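Local coordinates for protein sulfate adenylyltransferase (Allochromatium vinosum, PDB 4DNX) that catalyses the reaction of sulfate with ATP to form adenosine 5'-phosphosulfate and diphosphate, at residues R190-I195 / T259-G264; I226-G231 / P241-A246. One frame throughout, in Å; residues are numbered along the deposited sequence. Where two conformers were deposited one is given.

Contact 1. Residues R190-I195 / T259-G264; sequences RGWQKI and TVMVTG
Arg190 and Trp192, on the turn where helix 180-190 ends in a Schellman motif and the chain heads for strand 195-200, pack against Thr259, just ahead of strand 260-266, and Val260 and Met261 at its start. Within this chain that strand is an outermost one of the parallel, Rossmann-like sheet. Gly191 provides the positive phi (86°) of the motif, and the side chains before and after it both point toward the strand. The arginine chain runs extended from CG to NE (chi2 -165°, chi3 -168°), which carries its guanidinium out to the backbone carbonyl of Val260. There NH1 of Arg190 makes a weak, bent hydrogen bond to Val260 O, 3.1 Å long. Over one face of the same group sits Met261 CG, 3.2 Å above the plane and shifted toward the rim. Farther back, Arg190 CD lies over one face of the Trp192 ring, offset toward its rim, and the strand's backbone meets the ring at its edge: Trp192 CZ2 comes within 3.5 Å of Thr259 C, while Val260 C and Met261 N lie in the ring's plane. In one of the two modelled conformers of Met261, SD stands 3.7 Å from Trp192 CZ3, oblique to the ring, a Met-aromatic contact that holds for that conformer. Polar partners nearby fix the two large groups: Trp192 NE1 donates to Asn258 O, NH1 of Arg190 also bonds Asn258 OD1, and NH2, less surely placed, pairs with Glu189 of the second subunit, so the contact lies at the dimer interface. On the neighbouring helices, Ile183, Glu186 and Ile187 of helix 180-190 cover Met261, whereas Val260 packs against Ala251 of helix 240-254.

Contact 2. Residues I226-G231 / P241-A246; sequences IHMLLG and PVRDAA
Met228 and Leu230 meet Arg243 and Asp244 where the first strand of a beta-alpha-beta unit (strand 223-230, helix 240-254, strand 260-266) is covered by its own helix. The strand and helix segments run antiparallel, at 173°, with their axes 11.8 Å apart at the closest. Van der Waals contact carries the packing, for no hydrogen bond crosses between the two. Met228 slides past the arginine chain in the opposite direction, bringing its SD to 3.6 Å from Arg243 NE; the bend at the methionine's last torsion (chi3 -59°) then turns CE to within 3.6 Å of Asp244 OD1. Leu230 crosses the arginine at about a right angle, and its CD2 branch lies 3.7 Å from Arg243 NH2. The charged contact stays within the helix: Arg243 NE and Asp244 OD1 form a long salt bridge of 3.6 Å, with the carboxylate oxygen at the guanidinium's edge and in its plane. Arg243 NE is buried here and has no hydrogen-bond partner. The guanidinium's hydrogen bond is made by NH1, to the carbonyl O of Arg201, part of the QTRN sequence that in related ATP sulfurylases binds substrate. A near-eclipsed chi3 of 15° kinks the Arg243 chain, and its NH1 stops 4.0 Å from Leu229 O.

In the fold
Contacts 1 and 2 lie in the same Rossmann-like domain, their centres about 16 Å apart, and share the parallel sheet in which strands 223-230 and 260-266 are neighbours. Along the chain the order is 190-195, 226-231, 241-246, 259-264, so contact 2 falls wholly between the two segments of contact 1. Probable backbone hydrogen bonds join them directly: Met261 O to Ile226 N and Thr263 O to Met228 N, both 2.8 Å. Contact 1 joins the end of helix 180-190 to the start of strand 260-266 near the dimer interface; contact 2 packs strand 223-230 against helix 240-254, which leads on to strand 260-266. Both therefore lie on the 260-266 side of the parallel sheet.

Contact 1. Residues R190-I195 / T259-G264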
loop_
_atom_site.group_PDB
_atom_site.type_symbol
_atom_site.label_atom_id
_atom_site.label_comp_id
_atom_site.label_asym_id
_atom_site.label_seq_id
_atom_site.Cartn_x
_atom_site.Cartn_y
_atom_site.Cartn_z
ATOM N N ARG A 190 -15.678 2.113 -2.540
ATOM C CA ARG A 190 -15.940 2.336 -3.977
ATOM C C ARG A 190 -17.400 2.002 -4.309
ATOM O O ARG A 190 -17.905 2.301 -5.411
ATOM C CB ARG A 190 -14.974 1.495 -4.812
ATOM C CG ARG A 190 -13.528 2.029 -4.919
ATOM C CD ARG A 190 -12.974 1.258 -6.051
ATOM N NE ARG A 190 -11.553 1.296 -6.283
ATOM C CZ ARG A 190 -11.053 1.276 -7.499
ATOM N NH1 ARG A 190 -11.874 1.305 -8.579
ATOM N NH2 ARG A 190 -9.751 1.320 -7.650
ATOM N N GLY A 191 -18.088 1.386 -3.360
ATOM C CA GLY A 191 -19.533 1.078 -3.490
ATOM C C GLY A 191 -19.915 -0.217 -4.193
ATOM O O GLY A 191 -21.099 -0.446 -4.503
ATOM N N TRP A 192 -18.916 -1.054 -4.488
ATOM C CA TRP A 192 -19.154 -2.298 -5.231
ATOM C C TRP A 192 -19.892 -3.327 -4.366
ATOM O O TRP A 192 -19.469 -3.570 -3.204
ATOM C CB TRP A 192 -17.823 -2.901 -5.678
ATOM C CG TRP A 192 -17.067 -2.075 -6.681
ATOM C CD1 TRP A 192 -17.474 -0.909 -7.319
ATOM C CD2 TRP A 192 -15.773 -2.381 -7.181
ATOM N NE1 TRP A 192 -16.472 -0.473 -8.171
ATOM C CE2 TRP A 192 -15.432 -1.371 -8.128
ATOM C CE3 TRP A 192 -14.847 -3.420 -6.916
ATOM C CZ2 TRP A 192 -14.195 -1.371 -8.820
ATOM C CZ3 TRP A 192 -13.604 -3.416 -7.623
ATOM C CH2 TRP A 192 -13.307 -2.412 -8.549
ATOM N N GLN A 193 -20.964 -3.914 -4.931
ATOM C CA GLN A 193 -21.792 -4.946 -4.267
ATOM C C GLN A 193 -21.479 -6.372 -4.728
ATOM O O GLN A 193 -21.563 -7.317 -3.948
ATOM C CB GLN A 193 -23.278 -4.710 -4.564
ATOM C CG GLN A 193 -23.786 -3.310 -4.320
ATOM C CD GLN A 193 -24.074 -3.067 -2.870
ATOM O OE1 GLN A 193 -23.319 -3.487 -1.988
ATOM N NE2 GLN A 193 -25.168 -2.377 -2.605
ATOM N N LYS A 194 -21.128 -6.516 -6.011
ATOM C CA LYS A 194 -20.672 -7.794 -6.543
ATOM C C LYS A 194 -19.319 -7.526 -7.177
ATOM O O LYS A 194 -19.117 -6.514 -7.877
ATOM C CB LYS A 194 -21.672 -8.376 -7.542
ATOM C CG LYS A 194 -22.920 -8.903 -6.820
ATOM C CD LYS A 194 -23.962 -9.371 -7.803
ATOM C CE LYS A 194 -25.124 -10.034 -7.050
ATOM N NZ LYS A 194 -26.331 -10.195 -7.917
ATOM N N ILE A 195 -18.365 -8.400 -6.887
ATOM C CA ILE A 195 -16.962 -8.146 -7.265
ATOM C C ILE A 195 -16.345 -9.443 -7.787
ATOM O O ILE A 195 -16.353 -10.460 -7.067
ATOM C CB ILE A 195 -16.117 -7.672 -6.009
ATOM C CG1 ILE A 195 -16.775 -6.433 -5.345
ATOM C CG2 ILE A 195 -14.674 -7.389 -6.411
ATOM C CD1 ILE A 195 -17.775 -6.788 -4.252
ATOM N N THR A 259 -14.346 0.580 -12.255
ATOM C CA THR A 259 -14.640 -0.850 -12.432
ATOM C C THR A 259 -13.445 -1.749 -12.198
ATOM O O THR A 259 -13.624 -2.950 -12.162
ATOM C CB THR A 259 -15.242 -1.152 -13.840
ATOM O OG1 THR A 259 -14.289 -0.767 -14.840
ATOM C CG2 THR A 259 -16.510 -0.399 -14.030
ATOM N N VAL A 260 -12.243 -1.189 -12.025
ATOM C CA VAL A 260 -11.045 -2.052 -11.869
ATOM C C VAL A 260 -10.231 -1.646 -10.640
ATOM O O VAL A 260 -10.074 -0.443 -10.406
ATOM C CB VAL A 260 -10.125 -1.973 -13.107
ATOM C CG1 VAL A 260 -8.865 -2.878 -12.919
ATOM C CG2 VAL A 260 -10.892 -2.347 -14.370
ATOM N N MET A 261 -9.766 -2.643 -9.856
ATOM C CA MET A 261 -8.783 -2.444 -8.815
ATOM C C MET A 261 -7.573 -3.310 -9.123
ATOM O O MET A 261 -7.716 -4.511 -9.209
ATOM C CB MET A 261 -9.355 -2.909 -7.477
ATOM C CG MET A 261 -10.126 -1.892 -6.746
ATOM S SD MET A 261 -10.878 -2.658 -5.275
ATOM C CE MET A 261 -9.411 -3.251 -4.433
ATOM N N VAL A 262 -6.404 -2.689 -9.290
ATOM C CA VAL A 262 -5.140 -3.418 -9.569
ATOM C C VAL A 262 -4.353 -3.589 -8.263
ATOM O O VAL A 262 -4.018 -2.594 -7.567
ATOM C CB VAL A 262 -4.298 -2.706 -10.639
ATOM C CG1 VAL A 262 -2.991 -3.469 -10.925
ATOM C CG2 VAL A 262 -5.103 -2.598 -11.971
ATOM N N THR A 263 -4.093 -4.846 -7.918
ATOM C CA THR A 263 -3.586 -5.150 -6.560
ATOM C C THR A 263 -2.697 -6.352 -6.675
ATOM O O THR A 263 -2.613 -6.993 -7.736
ATOM C CB THR A 263 -4.718 -5.572 -5.591
ATOM O OG1 THR A 263 -5.246 -6.843 -5.986
ATOM C CG2 THR A 263 -5.844 -4.504 -5.516
ATOM N N GLY A 264 -2.080 -6.704 -5.561
ATOM C CA GLY A 264 -1.199 -7.880 -5.541
ATOM C C GLY A 264 -1.025 -8.484 -4.166
ATOM O O GLY A 264 -1.306 -7.838 -3.125
#

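Contact 2. Residues I226-G231 / P241-A246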
loop_
_atom_site.group_PDB
_atom_site.type_symbol
_atom_site.label_atom_id
_atom_site.label_comp_id
_atom_site.label_asym_id
_atom_site.label_seq_id
_atom_site.Cartn_x
_atom_site.Cartn_y
_atom_site.Cartn_z
ATOM N N ILE A 226 -8.019 -7.249 -9.934
ATOM C CA ILE A 226 -6.952 -7.992 -10.674
ATOM C C ILE A 226 -5.940 -8.209 -9.559
ATOM O O ILE A 226 -5.390 -7.244 -9.016
ATOM C CB ILE A 226 -6.381 -7.147 -11.803
ATOM C CG1 ILE A 226 -7.482 -6.888 -12.876
ATOM C CG2 ILE A 226 -5.197 -7.915 -12.424
ATOM C CD1 ILE A 226 -7.089 -6.002 -14.069
ATOM N N HIS A 227 -5.764 -9.458 -9.170
ATOM C CA HIS A 227 -5.009 -9.798 -7.942
ATOM C C HIS A 227 -3.721 -10.450 -8.448
ATOM O O HIS A 227 -3.714 -11.630 -8.803
ATOM C CB HIS A 227 -5.880 -10.736 -7.103
ATOM C CG HIS A 227 -5.539 -10.736 -5.633
ATOM N ND1 HIS A 227 -5.649 -11.868 -4.854
ATOM C CD2 HIS A 227 -5.065 -9.768 -4.823
ATOM C CE1 HIS A 227 -5.299 -11.590 -3.605
ATOM N NE2 HIS A 227 -4.926 -10.319 -3.557
ATOM N N MET A 228 -2.652 -9.668 -8.489
ATOM C CA MET A 228 -1.407 -10.120 -9.142
ATOM C C MET A 228 -0.541 -10.906 -8.168
ATOM O O MET A 228 -0.420 -10.539 -6.976
ATOM C CB MET A 228 -0.614 -8.925 -9.693
ATOM C CG MET A 228 -1.315 -8.154 -10.945
ATOM S SD MET A 228 -0.343 -6.738 -11.466
ATOM C CE MET A 228 -0.265 -5.724 -9.966
ATOM N N LEU A 229 0.026 -12.008 -8.649
ATOM C CA LEU A 229 0.870 -12.809 -7.777
ATOM C C LEU A 229 2.249 -12.149 -7.837
ATOM O O LEU A 229 2.899 -12.141 -8.889
ATOM C CB LEU A 229 0.891 -14.279 -8.240
ATOM C CG LEU A 229 1.922 -15.162 -7.507
ATOM C CD1 LEU A 229 1.877 -14.985 -5.960
ATOM C CD2 LEU A 229 1.621 -16.583 -7.920
ATOM N N LEU A 230 2.688 -11.568 -6.714
ATOM C CA LEU A 230 3.982 -10.920 -6.607
ATOM C C LEU A 230 5.038 -11.935 -6.161
ATOM O O LEU A 230 4.763 -12.789 -5.320
ATOM C CB LEU A 230 3.917 -9.811 -5.537
ATOM C CG LEU A 230 2.785 -8.831 -5.857
ATOM C CD1 LEU A 230 2.614 -7.883 -4.659
ATOM C CD2 LEU A 230 3.035 -8.042 -7.120
ATOM N N GLY A 231 6.245 -11.821 -6.693
ATOM C CA GLY A 231 7.281 -12.723 -6.226
ATOM C C GLY A 231 8.523 -12.486 -7.021
ATOM O O GLY A 231 8.569 -11.562 -7.833
ATOM N N PRO A 241 7.604 -3.308 -13.229
ATOM C CA PRO A 241 7.169 -1.980 -13.708
ATOM C C PRO A 241 6.474 -2.048 -15.071
ATOM O O PRO A 241 5.507 -1.304 -15.328
ATOM C CB PRO A 241 8.483 -1.199 -13.854
ATOM C CG PRO A 241 9.429 -1.877 -12.987
ATOM C CD PRO A 241 9.061 -3.310 -12.957
ATOM N N VAL A 242 6.977 -2.912 -15.952
ATOM C CA VAL A 242 6.443 -3.011 -17.304
ATOM C C VAL A 242 5.088 -3.733 -17.211
ATOM O O VAL A 242 4.117 -3.329 -17.860
ATOM C CB VAL A 242 7.467 -3.737 -18.249
ATOM C CG1 VAL A 242 6.902 -3.900 -19.689
ATOM C CG2 VAL A 242 8.796 -2.955 -18.278
ATOM N N ARG A 243 5.005 -4.795 -16.401
ATOM C CA ARG A 243 3.762 -5.542 -16.225
ATOM C C ARG A 243 2.682 -4.604 -15.682
ATOM O O ARG A 243 1.547 -4.576 -16.191
ATOM C CB ARG A 243 3.947 -6.720 -15.230
ATOM C CG ARG A 243 2.752 -7.651 -15.250
ATOM C CD ARG A 243 2.344 -8.279 -13.929
ATOM N NE ARG A 243 2.910 -7.666 -12.716
ATOM C CZ ARG A 243 3.533 -8.367 -11.776
ATOM N NH1 ARG A 243 3.681 -9.676 -11.943
ATOM N NH2 ARG A 243 4.012 -7.764 -10.681
ATOM N N ASP A 244 3.071 -3.809 -14.676
ATOM C CA ASP A 244 2.124 -2.884 -14.033
ATOM C C ASP A 244 1.632 -1.844 -15.028
ATOM O O ASP A 244 0.425 -1.591 -15.096
ATOM C CB ASP A 244 2.815 -2.158 -12.867
ATOM C CG ASP A 244 3.003 -3.044 -11.649
ATOM O OD1 ASP A 244 2.563 -4.223 -11.643
ATOM O OD2 ASP A 244 3.602 -2.527 -10.662
ATOM N N ALA A 245 2.552 -1.235 -15.788
ATOM C CA ALA A 245 2.151 -0.234 -16.794
ATOM C C ALA A 245 1.161 -0.834 -17.805
ATOM O O ALA A 245 0.177 -0.188 -18.185
ATOM C CB ALA A 245 3.358 0.295 -17.532
ATOM N N ALA A 246 1.436 -2.063 -18.271
ATOM C CA ALA A 246 0.513 -2.710 -19.232
ATOM C C ALA A 246 -0.890 -2.941 -18.661
ATOM O O ALA A 246 -1.891 -2.660 -19.331
ATOM C CB ALA A 246 1.116 -4.057 -19.747
#